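Side-chain contacts in putative sugar ABC transporter (Yersinia enterocolitica subsp. enterocolitica 8081, PDB 5ULB), which probably captures methylthioribose-like sugars in the periplasm for an ABC transporter, and binds 5-Se-methyl-5-seleno-ribofuranose as both anomers: residues 244-247 with 253-256; 133-136 with 142-145. One frame throughout, in Å; residues are numbered along the deposited sequence. Where two conformers were deposited one is given.

Contact 1: residues 244-247 with 253-256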
loop_
_atom_site.group_PDB
_atom_site.type_symbol
_atom_site.label_atom_id
_atom_site.label_comp_id
_atom_site.label_asym_id
_atom_site.label_seq_id
_atom_site.Cartn_x
_atom_site.Cartn_y
_atom_site.Cartn_z
ATOM N N LEU A 244 7.433 6.985 -11.121
ATOM C CA LEU A 244 7.209 7.251 -12.554
ATOM C C LEU A 244 8.288 8.150 -13.120
ATOM O O LEU A 244 8.748 7.941 -14.267
ATOM C CB LEU A 244 5.836 7.815 -12.740
ATOM C CG LEU A 244 4.691 6.878 -12.303
ATOM C CD1 LEU A 244 3.397 7.611 -12.253
ATOM C CD2 LEU A 244 4.567 5.639 -13.259
ATOM N N GLN A 245 8.664 9.202 -12.421
ATOM C CA GLN A 245 9.805 10.047 -12.862
ATOM C C GLN A 245 11.117 9.246 -12.935
ATOM O O GLN A 245 11.866 9.403 -13.880
ATOM C CB GLN A 245 9.953 11.261 -11.925
ATOM C CG GLN A 245 8.839 12.315 -11.973
ATOM C CD GLN A 245 8.827 13.118 -13.293
ATOM O OE1 GLN A 245 8.346 12.626 -14.346
ATOM N NE2 GLN A 245 9.459 14.320 -13.296
ATOM N N LEU A 246 11.350 8.436 -11.929
ATOM C CA LEU A 246 12.617 7.657 -11.941
ATOM C C LEU A 246 12.649 6.667 -13.113
ATOM O O LEU A 246 13.708 6.492 -13.660
ATOM C CB LEU A 246 12.867 6.984 -10.634
ATOM C CG LEU A 246 12.966 7.946 -9.416
ATOM C CD1 LEU A 246 13.101 7.137 -8.137
ATOM C CD2 LEU A 246 13.985 8.990 -9.537
HETATM N N MSE A 247 11.538 6.031 -13.461
HETATM C CA MSE A 247 11.535 5.135 -14.623
HETATM C C MSE A 247 11.859 5.879 -15.916
HETATM O O MSE A 247 12.437 5.273 -16.775
HETATM C CB MSE A 247 10.180 4.320 -14.594
HETATM C CG MSE A 247 9.914 3.354 -13.372
HETATM SE SE MSE A 247 8.090 2.589 -13.035
HETATM C CE MSE A 247 7.151 2.786 -14.825
ATOM N N PRO A 253 17.499 2.185 -14.368
ATOM C CA PRO A 253 17.401 0.729 -14.233
ATOM C C PRO A 253 16.035 0.255 -13.712
ATOM O O PRO A 253 15.881 -0.914 -13.450
ATOM C CB PRO A 253 18.459 0.402 -13.222
ATOM C CG PRO A 253 18.593 1.533 -12.413
ATOM C CD PRO A 253 18.280 2.706 -13.246
ATOM N N TRP A 254 15.051 1.140 -13.562
ATOM C CA TRP A 254 13.775 0.768 -12.909
ATOM C C TRP A 254 12.827 0.172 -13.968
ATOM O O TRP A 254 12.172 0.897 -14.696
ATOM C CB TRP A 254 13.153 2.010 -12.243
ATOM C CG TRP A 254 11.982 1.712 -11.320
ATOM C CD1 TRP A 254 10.924 0.829 -11.490
ATOM C CD2 TRP A 254 11.749 2.249 -10.021
ATOM N NE1 TRP A 254 10.107 0.858 -10.432
ATOM C CE2 TRP A 254 10.576 1.709 -9.508
ATOM C CE3 TRP A 254 12.439 3.205 -9.231
ATOM C CZ2 TRP A 254 10.072 2.045 -8.246
ATOM C CZ3 TRP A 254 11.979 3.487 -7.988
ATOM C CH2 TRP A 254 10.820 2.926 -7.539
ATOM N N LYS A 255 12.797 -1.159 -14.050
ATOM C CA LYS A 255 12.160 -1.862 -15.147
ATOM C C LYS A 255 10.651 -2.067 -15.018
ATOM O O LYS A 255 9.967 -2.061 -16.045
ATOM C CB LYS A 255 12.810 -3.245 -15.320
ATOM C CG LYS A 255 14.195 -3.301 -15.626
ATOM C CD LYS A 255 14.622 -2.283 -16.624
ATOM C CE LYS A 255 14.446 -2.857 -17.903
ATOM N NZ LYS A 255 15.904 -3.087 -18.333
ATOM N N VAL A 256 10.162 -2.235 -13.803
ATOM C CA VAL A 256 8.745 -2.556 -13.626
ATOM C C VAL A 256 8.348 -2.151 -12.229
ATOM O O VAL A 256 9.133 -2.273 -11.284
ATOM C CB VAL A 256 8.421 -3.954 -13.879
ATOM C CG1 VAL A 256 8.934 -4.944 -12.848
ATOM C CG2 VAL A 256 6.923 -4.264 -14.039
#

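Contact 2: residues 133-136 with 142-145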
loop_
_atom_site.group_PDB
_atom_site.type_symbol
_atom_site.label_atom_id
_atom_site.label_comp_id
_atom_site.label_asym_id
_atom_site.label_seq_id
_atom_site.Cartn_x
_atom_site.Cartn_y
_atom_site.Cartn_z
ATOM N N GLY A 133 8.664 -12.363 -10.687
ATOM C CA GLY A 133 8.609 -13.215 -11.852
ATOM C C GLY A 133 9.136 -12.590 -13.079
ATOM O O GLY A 133 9.702 -13.256 -13.947
ATOM N N GLN A 134 8.987 -11.257 -13.260
ATOM C CA GLN A 134 9.605 -10.562 -14.410
ATOM C C GLN A 134 11.071 -10.619 -14.313
ATOM O O GLN A 134 11.730 -10.747 -15.359
ATOM C CB GLN A 134 9.107 -9.146 -14.528
ATOM C CG GLN A 134 9.421 -8.525 -15.885
ATOM C CD GLN A 134 8.715 -9.174 -17.073
ATOM O OE1 GLN A 134 7.461 -9.448 -16.980
ATOM N NE2 GLN A 134 9.462 -9.527 -18.048
ATOM N N LEU A 135 11.625 -10.511 -13.127
ATOM C CA LEU A 135 13.063 -10.642 -12.920
ATOM C C LEU A 135 13.542 -12.023 -13.426
ATOM O O LEU A 135 14.495 -12.241 -14.150
ATOM C CB LEU A 135 13.407 -10.353 -11.462
ATOM C CG LEU A 135 14.875 -10.290 -11.017
ATOM C CD1 LEU A 135 14.908 -9.702 -9.618
ATOM C CD2 LEU A 135 15.526 -11.633 -10.989
ATOM N N VAL A 136 12.800 -13.047 -13.004
ATOM C CA VAL A 136 13.145 -14.424 -13.393
ATOM C C VAL A 136 13.129 -14.536 -14.881
ATOM O O VAL A 136 14.028 -15.176 -15.464
ATOM C CB VAL A 136 12.185 -15.405 -12.738
ATOM C CG1 VAL A 136 12.364 -16.827 -13.317
ATOM C CG2 VAL A 136 12.343 -15.425 -11.167
ATOM N N LYS A 142 18.558 -17.202 -13.918
ATOM C CA LYS A 142 19.941 -17.189 -13.388
ATOM C C LYS A 142 20.294 -15.722 -13.062
ATOM O O LYS A 142 20.525 -14.905 -13.958
ATOM C CB LYS A 142 20.941 -17.704 -14.437
ATOM C CG LYS A 142 22.384 -17.695 -13.837
ATOM C CD LYS A 142 23.321 -18.307 -14.901
ATOM C CE LYS A 142 24.480 -19.103 -14.342
ATOM N NZ LYS A 142 25.302 -18.046 -13.735
ATOM N N ALA A 143 20.402 -15.450 -11.764
ATOM C CA ALA A 143 20.715 -14.067 -11.341
ATOM C C ALA A 143 21.165 -14.097 -9.916
ATOM O O ALA A 143 20.593 -14.820 -9.055
ATOM C CB ALA A 143 19.447 -13.221 -11.481
ATOM N N ASN A 144 22.132 -13.220 -9.643
ATOM C CA ASN A 144 22.503 -12.861 -8.226
ATOM C C ASN A 144 21.706 -11.622 -7.846
ATOM O O ASN A 144 21.829 -10.620 -8.570
ATOM C CB ASN A 144 24.006 -12.610 -8.172
ATOM C CG ASN A 144 24.782 -13.873 -8.457
ATOM O OD1 ASN A 144 24.451 -14.927 -7.866
ATOM N ND2 ASN A 144 25.768 -13.796 -9.378
ATOM N N ILE A 145 20.932 -11.677 -6.775
ATOM C CA ILE A 145 19.985 -10.586 -6.431
ATOM C C ILE A 145 20.224 -10.088 -5.037
ATOM O O ILE A 145 20.703 -10.807 -4.150
ATOM C CB ILE A 145 18.550 -10.990 -6.675
ATOM C CG1 ILE A 145 18.031 -12.003 -5.688
ATOM C CG2 ILE A 145 18.403 -11.511 -8.130
ATOM C CD1 ILE A 145 16.574 -12.214 -5.748
#

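Contact 1: residues 244-247 with 253-256
The indole of Trp254 takes Met247 over one face, with Leu246 approaching obliquely at its six-membered ring, while the backbone C of Val256, two residues further along the strand, lies in plane at an edge. In one of its two deposited conformers, selenomethionine Met247 sets CG 3.6 Å from the centroid of the five-membered ring, 28° off the normal, which meets the criterion for a CH-pi contact. Its packing is close, CG lying 3.3 Å from Trp254 CD1. The selenium comes in more obliquely, with SE 4.0 Å from the same centroid: a Met-aromatic contact made by selenium instead of sulfur. All this occurs inside a beta-alpha-beta unit of the periplasmic binding protein fold, where helix 241-248 links strand 233-237 to strand 254-259 and the indole packs against the helix from the returning strand. Trp254 has CG anti to its own N (chi1 -169°), a torsion that carries the ring across to the helix. At the far end of the indole, Leu246 CD1 rests 3.8 Å from Trp254 CZ3. The pyrrole N-H is satisfied beyond the interface, since NE1 hydrogen-bonds to Ser257 OG, which should restrain rotation of the ring. Thr217 and Tyr221 of helix 214-226 touch Trp254 and Leu246 respectively.

Contact 2: residues 133-136 with 142-145
Asn144 N hydrogen-bonds to Asp207 OD2 of a loop, in the strand whose residues Ala143 and Ile145, flanking Asn144, meet Leu135 of the helix. Backbone bonds join Ala143 to Gly172 and Thr174, and Ile145 to Thr174 and Leu176, pairing strand 143-148 with its parallel neighbour 173-179. With the strand backbone held in this way, the alternation of residues presents Ala143 and Ile145 to helix 124-138, while Asn144 does not meet the helix segment. No hydrogen bond crosses the contact itself. Leu135 reaches over with a single methyl. Its CD2 lies 4.1 Å from Ile145 CG2 and 4.3 Å from Ala143 CB, and because Ala143 CB is itself 3.9 Å from Ile145 CG2, the three methyl carbons form a nearly equilateral triangle. Two torsions account for the meeting: Leu135 extends its branch with CG opposite the backbone N (chi1 -174°), and Ile145, at chi1 71°, sets CG2 trans to the carbonyl carbon. Ile173 of the neighbouring strand touches both Ala143 and Ile145, and Tyr235 of strand 233-237 touches Leu135, so the cluster continues into the core that binds helix to sheet in the Rossmann-like lobe. Such loose contacts between buried methyls, with no polar bond to set their direction, imply cohesion by dispersion and by exclusion of water.

Overall arrangement
Contact 2 closes along the chain before contact 1 opens. Their centres are about 17 Å apart and their nearest atoms about 5 Å, without touching. Both join a helix to the strand that follows it, and both strands belong to the same sheet: 143-148 and 254-259 are separated there by 208-211 and 233-237. Strand 233-237 lies between them, and its Tyr235 touches Leu135 of contact 2 as well as Val256 of segment 253-256, which itself makes no contact with the helix segment. The two contacts thus help build one lobe of a periplasmic binding protein. Neither includes a residue of the sugar pocket; the Trp254 side chain lies about 11 Å from the bound sugar, so their part is structural packing.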